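Local structure of 432aa long hypothetical deoxyribodipyrimidine photolyase (Sulfolobus tokodaii, 2E0I) at residues E282-G287 with F317-V322; S273-E278 with L415-Y420. The protein probably repairs ultraviolet-damaged DNA as a light-driven photolyase, splitting pyrimidine dimers with one bound FAD while a second FAD may harvest light. One frame throughout, in Å; residues are numbered along the deposited sequence.

Contact 1. Residues E282-G287 with F317-V322; sequences EAWKEG and FFLVKV
Leu-319 lies over one face of the Trp-284 indole and makes most of the contact. A CH-pi interaction is its centre: CD2 of Leu-319 sits 3.6 Å from the centroid of the six-membered ring of Trp-284, 8° off the ring normal. Beside it, CB of Leu-319 comes within 3.6 Å of CE2 of Trp-284, and CD1 of Leu-319 lies near CD2 and CG of Trp-284, so one side chain spreads over both rings. Leucine suits the place because its two methyls diverge over a broad flat surface; tryptophan offers a wide apolar face and one N-H for a carbonyl. With CG of Trp-284 anti to the backbone N (chi1 179°), the indole is carried toward helix 309-322. A lesser apolar touch comes from Phe-318, whose CD2 stands 4.2 Å from CD1 of Trp-284, which lies at the edge of the phenyl ring.

No hydrogen bond joins the two segments. NE1 of the indole instead donates to the backbone O of Val-315, one turn earlier in helix 309-322, which satisfies a buried N-H and probably limits rotation of the ring.

The contact packs helix 278-286 on helix 309-322 in the helical FAD-binding domain, with the Trp-284 side chain about 8 Å from a bound FAD. Trp-350 of helix 343-353 touches both Trp-284 and Leu-319, and Phe-334 of helix 327-337 packs against the indole.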
# COMPACT_ATOMS: atom_id res chain seq x y z
N GLU A 282 22.38 3.28 -3.89
CA GLU A 282 22.25 4.71 -3.69
C GLU A 282 21.88 5.38 -5.00
O GLU A 282 21.09 6.33 -5.02
CB GLU A 282 23.56 5.27 -3.16
CG GLU A 282 23.42 6.65 -2.54
CD GLU A 282 23.07 6.60 -1.05
OE1 GLU A 282 22.13 5.86 -0.68
OE2 GLU A 282 23.74 7.31 -0.26
N ALA A 283 22.43 4.86 -6.09
CA ALA A 283 22.16 5.38 -7.43
C ALA A 283 20.71 5.10 -7.81
O ALA A 283 20.05 5.92 -8.45
CB ALA A 283 23.09 4.74 -8.42
N TRP A 284 20.23 3.92 -7.42
CA TRP A 284 18.86 3.50 -7.70
C TRP A 284 17.84 4.40 -6.98
O TRP A 284 16.86 4.83 -7.57
CB TRP A 284 18.68 2.05 -7.25
CG TRP A 284 17.31 1.48 -7.45
CD1 TRP A 284 16.76 1.04 -8.62
CD2 TRP A 284 16.32 1.29 -6.44
NE1 TRP A 284 15.50 0.57 -8.40
CE2 TRP A 284 15.19 0.71 -7.07
CE3 TRP A 284 16.27 1.54 -5.06
CZ2 TRP A 284 14.03 0.38 -6.37
CZ3 TRP A 284 15.11 1.21 -4.37
CH2 TRP A 284 14.01 0.63 -5.02
N LYS A 285 18.09 4.70 -5.71
CA LYS A 285 17.17 5.55 -4.96
C LYS A 285 17.12 6.96 -5.50
O LYS A 285 16.10 7.63 -5.41
CB LYS A 285 17.54 5.59 -3.48
CG LYS A 285 17.36 4.27 -2.76
CD LYS A 285 17.74 4.36 -1.29
CE LYS A 285 19.21 4.67 -1.12
NZ LYS A 285 19.59 4.80 0.31
N GLU A 286 18.23 7.43 -6.08
CA GLU A 286 18.28 8.79 -6.59
C GLU A 286 17.85 8.91 -8.04
O GLU A 286 17.67 10.01 -8.54
CB GLU A 286 19.70 9.33 -6.47
CG GLU A 286 20.14 9.61 -5.05
CD GLU A 286 21.66 9.62 -4.91
OE1 GLU A 286 22.36 9.90 -5.93
OE2 GLU A 286 22.15 9.36 -3.78
N GLY A 287 17.69 7.78 -8.71
CA GLY A 287 17.31 7.84 -10.11
C GLY A 287 18.49 8.34 -10.93
O GLY A 287 18.30 9.08 -11.89
N PHE A 317 12.46 -4.71 -10.59
CA PHE A 317 13.22 -5.70 -11.34
C PHE A 317 14.68 -5.28 -11.39
O PHE A 317 15.58 -6.03 -11.02
CB PHE A 317 12.66 -5.80 -12.77
CG PHE A 317 13.58 -6.51 -13.74
CD1 PHE A 317 13.67 -7.91 -13.74
CD2 PHE A 317 14.36 -5.79 -14.64
CE1 PHE A 317 14.54 -8.57 -14.64
CE2 PHE A 317 15.23 -6.44 -15.53
CZ PHE A 317 15.32 -7.84 -15.53
N PHE A 318 14.91 -4.05 -11.85
CA PHE A 318 16.24 -3.49 -11.99
C PHE A 318 17.09 -3.56 -10.72
O PHE A 318 18.29 -3.85 -10.78
CB PHE A 318 16.14 -2.04 -12.46
CG PHE A 318 17.43 -1.47 -12.96
CD1 PHE A 318 17.83 -1.68 -14.28
CD2 PHE A 318 18.27 -0.76 -12.11
CE1 PHE A 318 19.03 -1.18 -14.74
CE2 PHE A 318 19.48 -0.25 -12.56
CZ PHE A 318 19.86 -0.46 -13.87
N LEU A 319 16.48 -3.29 -9.57
CA LEU A 319 17.25 -3.32 -8.34
C LEU A 319 17.63 -4.74 -7.94
O LEU A 319 18.75 -4.98 -7.47
CB LEU A 319 16.46 -2.68 -7.19
CG LEU A 319 17.14 -2.77 -5.82
CD1 LEU A 319 18.36 -1.86 -5.80
CD2 LEU A 319 16.16 -2.38 -4.72
N VAL A 320 16.73 -5.68 -8.14
CA VAL A 320 17.01 -7.04 -7.72
C VAL A 320 17.79 -7.88 -8.72
O VAL A 320 18.83 -8.44 -8.39
CB VAL A 320 15.72 -7.77 -7.35
CG1 VAL A 320 16.04 -9.16 -6.85
CG2 VAL A 320 14.96 -6.98 -6.29
N LYS A 321 17.27 -7.97 -9.94
CA LYS A 321 17.90 -8.79 -10.97
C LYS A 321 18.95 -8.14 -11.85
O LYS A 321 19.48 -8.79 -12.75
CB LYS A 321 16.80 -9.43 -11.83
CG LYS A 321 16.02 -10.46 -11.05
CD LYS A 321 14.91 -11.10 -11.84
CE LYS A 321 14.17 -12.13 -11.00
NZ LYS A 321 13.00 -12.72 -11.72
N VAL A 322 19.28 -6.88 -11.60
CA VAL A 322 20.30 -6.23 -12.40
C VAL A 322 21.38 -5.63 -11.51
O VAL A 322 22.56 -5.82 -11.78
CB VAL A 322 19.68 -5.13 -13.31
CG1 VAL A 322 20.77 -4.32 -14.00
CG2 VAL A 322 18.81 -5.78 -14.37

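Contact 2. Residues S273-E278 with L415-Y420; sequences SWENNE and LERVNY
Glu-275 reaches from a loop to Arg-417 on helix 414-427, and the two charged ends meet in a salt bridge. From CB, which points toward the helix, CG starts the chain outward anti to the backbone N (chi1 -178°), and the bend at chi2 (-144°) turns the carboxylate to Arg-417. CD of Glu-275 comes within 3.4 Å of NH2 of Arg-417, but the oxygens carry the bonding. OE2 of Glu-275 accepts from NH2 of Arg-417 at 2.9 Å, approached from above the carboxylate plane, and takes a weak second bond from NH1 at 3.3 Å. The other oxygen, OE1, receives a weak bond from the backbone N of Asn-277, at 3.5 Å. Carboxylate and guanidinium planes stand 82° apart, so this is not coplanar two-oxygen pairing; one oxygen spans both terminal nitrogens. Arginine suits its place because NE still makes a weak bond to the backbone O of Val-322. Were an alanine here, the Arg-417 guanidinium would probably be left without its acidic mate and freer to turn. A charged pair at the surface, gripped by one oxygen, implies a largely electrostatic tie between the loop and the helix.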
# COMPACT_ATOMS: atom_id res chain seq x y z
N SER A 273 23.33 -14.92 -2.33
CA SER A 273 24.38 -14.02 -1.89
C SER A 273 24.25 -12.71 -2.63
O SER A 273 24.94 -12.46 -3.62
CB SER A 273 25.75 -14.63 -2.17
OG SER A 273 25.91 -15.83 -1.43
N TRP A 274 23.35 -11.86 -2.13
CA TRP A 274 23.12 -10.56 -2.74
C TRP A 274 24.41 -9.76 -2.73
O TRP A 274 25.06 -9.61 -1.69
CB TRP A 274 22.04 -9.81 -1.97
CG TRP A 274 20.76 -10.59 -1.83
CD1 TRP A 274 20.33 -11.28 -0.74
CD2 TRP A 274 19.76 -10.78 -2.84
NE1 TRP A 274 19.13 -11.89 -1.01
CE2 TRP A 274 18.76 -11.60 -2.29
CE3 TRP A 274 19.62 -10.33 -4.16
CZ2 TRP A 274 17.63 -11.99 -3.01
CZ3 TRP A 274 18.50 -10.72 -4.88
CH2 TRP A 274 17.52 -11.54 -4.30
N GLU A 275 24.80 -9.24 -3.89
CA GLU A 275 26.01 -8.44 -3.99
C GLU A 275 25.89 -7.18 -3.13
O GLU A 275 26.89 -6.64 -2.67
CB GLU A 275 26.23 -8.06 -5.45
CG GLU A 275 27.49 -7.26 -5.71
CD GLU A 275 27.28 -6.23 -6.79
OE1 GLU A 275 26.56 -5.25 -6.52
OE2 GLU A 275 27.82 -6.39 -7.90
N ASN A 276 24.65 -6.72 -2.93
CA ASN A 276 24.34 -5.52 -2.14
C ASN A 276 25.34 -4.38 -2.19
O ASN A 276 25.72 -3.85 -1.15
CB ASN A 276 24.10 -5.88 -0.67
CG ASN A 276 22.79 -6.58 -0.44
OD1 ASN A 276 21.81 -6.35 -1.15
ND2 ASN A 276 22.74 -7.44 0.57
N ASN A 277 25.75 -3.99 -3.39
CA ASN A 277 26.71 -2.90 -3.51
C ASN A 277 26.05 -1.57 -3.14
O ASN A 277 25.38 -0.95 -3.97
CB ASN A 277 27.26 -2.84 -4.94
CG ASN A 277 28.02 -1.57 -5.21
OD1 ASN A 277 28.85 -1.16 -4.40
ND2 ASN A 277 27.75 -0.94 -6.34
N GLU A 278 26.25 -1.13 -1.90
CA GLU A 278 25.67 0.11 -1.39
C GLU A 278 25.76 1.30 -2.34
O GLU A 278 25.00 2.26 -2.24
CB GLU A 278 26.34 0.47 -0.06
CG GLU A 278 25.37 0.53 1.11
CD GLU A 278 26.00 0.07 2.42
OE1 GLU A 278 26.25 -1.15 2.57
OE2 GLU A 278 26.26 0.93 3.30
N LEU A 415 22.20 -6.89 -19.34
CA LEU A 415 22.27 -8.24 -19.88
C LEU A 415 23.27 -9.15 -19.16
O LEU A 415 22.91 -10.25 -18.75
CB LEU A 415 22.58 -8.20 -21.38
CG LEU A 415 22.13 -9.41 -22.20
CD1 LEU A 415 23.03 -10.59 -21.91
CD2 LEU A 415 20.68 -9.76 -21.90
N GLU A 416 24.51 -8.70 -19.00
CA GLU A 416 25.52 -9.50 -18.31
C GLU A 416 25.10 -9.77 -16.87
O GLU A 416 25.20 -10.89 -16.37
CB GLU A 416 26.87 -8.79 -18.29
CG GLU A 416 27.47 -8.49 -19.64
CD GLU A 416 28.75 -7.66 -19.53
OE1 GLU A 416 28.71 -6.56 -18.93
OE2 GLU A 416 29.81 -8.11 -20.04
N ARG A 417 24.64 -8.71 -16.20
CA ARG A 417 24.20 -8.81 -14.81
C ARG A 417 23.07 -9.83 -14.65
O ARG A 417 23.17 -10.75 -13.85
CB ARG A 417 23.72 -7.45 -14.30
CG ARG A 417 24.72 -6.30 -14.41
CD ARG A 417 25.85 -6.40 -13.41
NE ARG A 417 25.36 -6.52 -12.04
CZ ARG A 417 26.06 -6.17 -10.96
NH1 ARG A 417 27.29 -5.68 -11.10
NH2 ARG A 417 25.54 -6.33 -9.75
N VAL A 418 21.99 -9.64 -15.40
CA VAL A 418 20.84 -10.54 -15.32
C VAL A 418 21.24 -11.99 -15.47
O VAL A 418 20.69 -12.86 -14.80
CB VAL A 418 19.77 -10.22 -16.40
CG1 VAL A 418 18.60 -11.17 -16.26
CG2 VAL A 418 19.28 -8.79 -16.25
N ASN A 419 22.20 -12.26 -16.35
CA ASN A 419 22.67 -13.63 -16.56
C ASN A 419 23.39 -14.12 -15.32
O ASN A 419 23.20 -15.27 -14.90
CB ASN A 419 23.61 -13.70 -17.76
CG ASN A 419 22.87 -13.59 -19.07
OD1 ASN A 419 21.93 -14.34 -19.33
ND2 ASN A 419 23.28 -12.65 -19.91
N TYR A 420 24.21 -13.26 -14.73
CA TYR A 420 24.94 -13.64 -13.53
C TYR A 420 23.97 -13.87 -12.37
O TYR A 420 24.06 -14.88 -11.68
CB TYR A 420 25.96 -12.57 -13.14
CG TYR A 420 26.62 -12.90 -11.83
CD1 TYR A 420 26.22 -12.28 -10.65
CD2 TYR A 420 27.59 -13.90 -11.76
CE1 TYR A 420 26.77 -12.65 -9.43
CE2 TYR A 420 28.14 -14.28 -10.54
CZ TYR A 420 27.72 -13.65 -9.38
OH TYR A 420 28.27 -14.03 -8.17

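In the fold
Contact 1 is a core contact and contact 2 a surface one, their centres about 11 Å apart. Both belong to the helical FAD-binding domain, and along the chain contact 1 is nested inside the loop that contact 2 closes. Helix 309-322 relates them: one part of it packs on helix 278-286, while Val-322, later in the same segment, touches Val-418. Trp-274, from the loop of contact 2, likewise packs on Val-320. The chemistry follows depth: the buried side chains of contact 1 meet through aromatic and aliphatic surfaces alone, whereas those of contact 2, partly open to solvent, are joined by opposite charges across a wider gap between backbones.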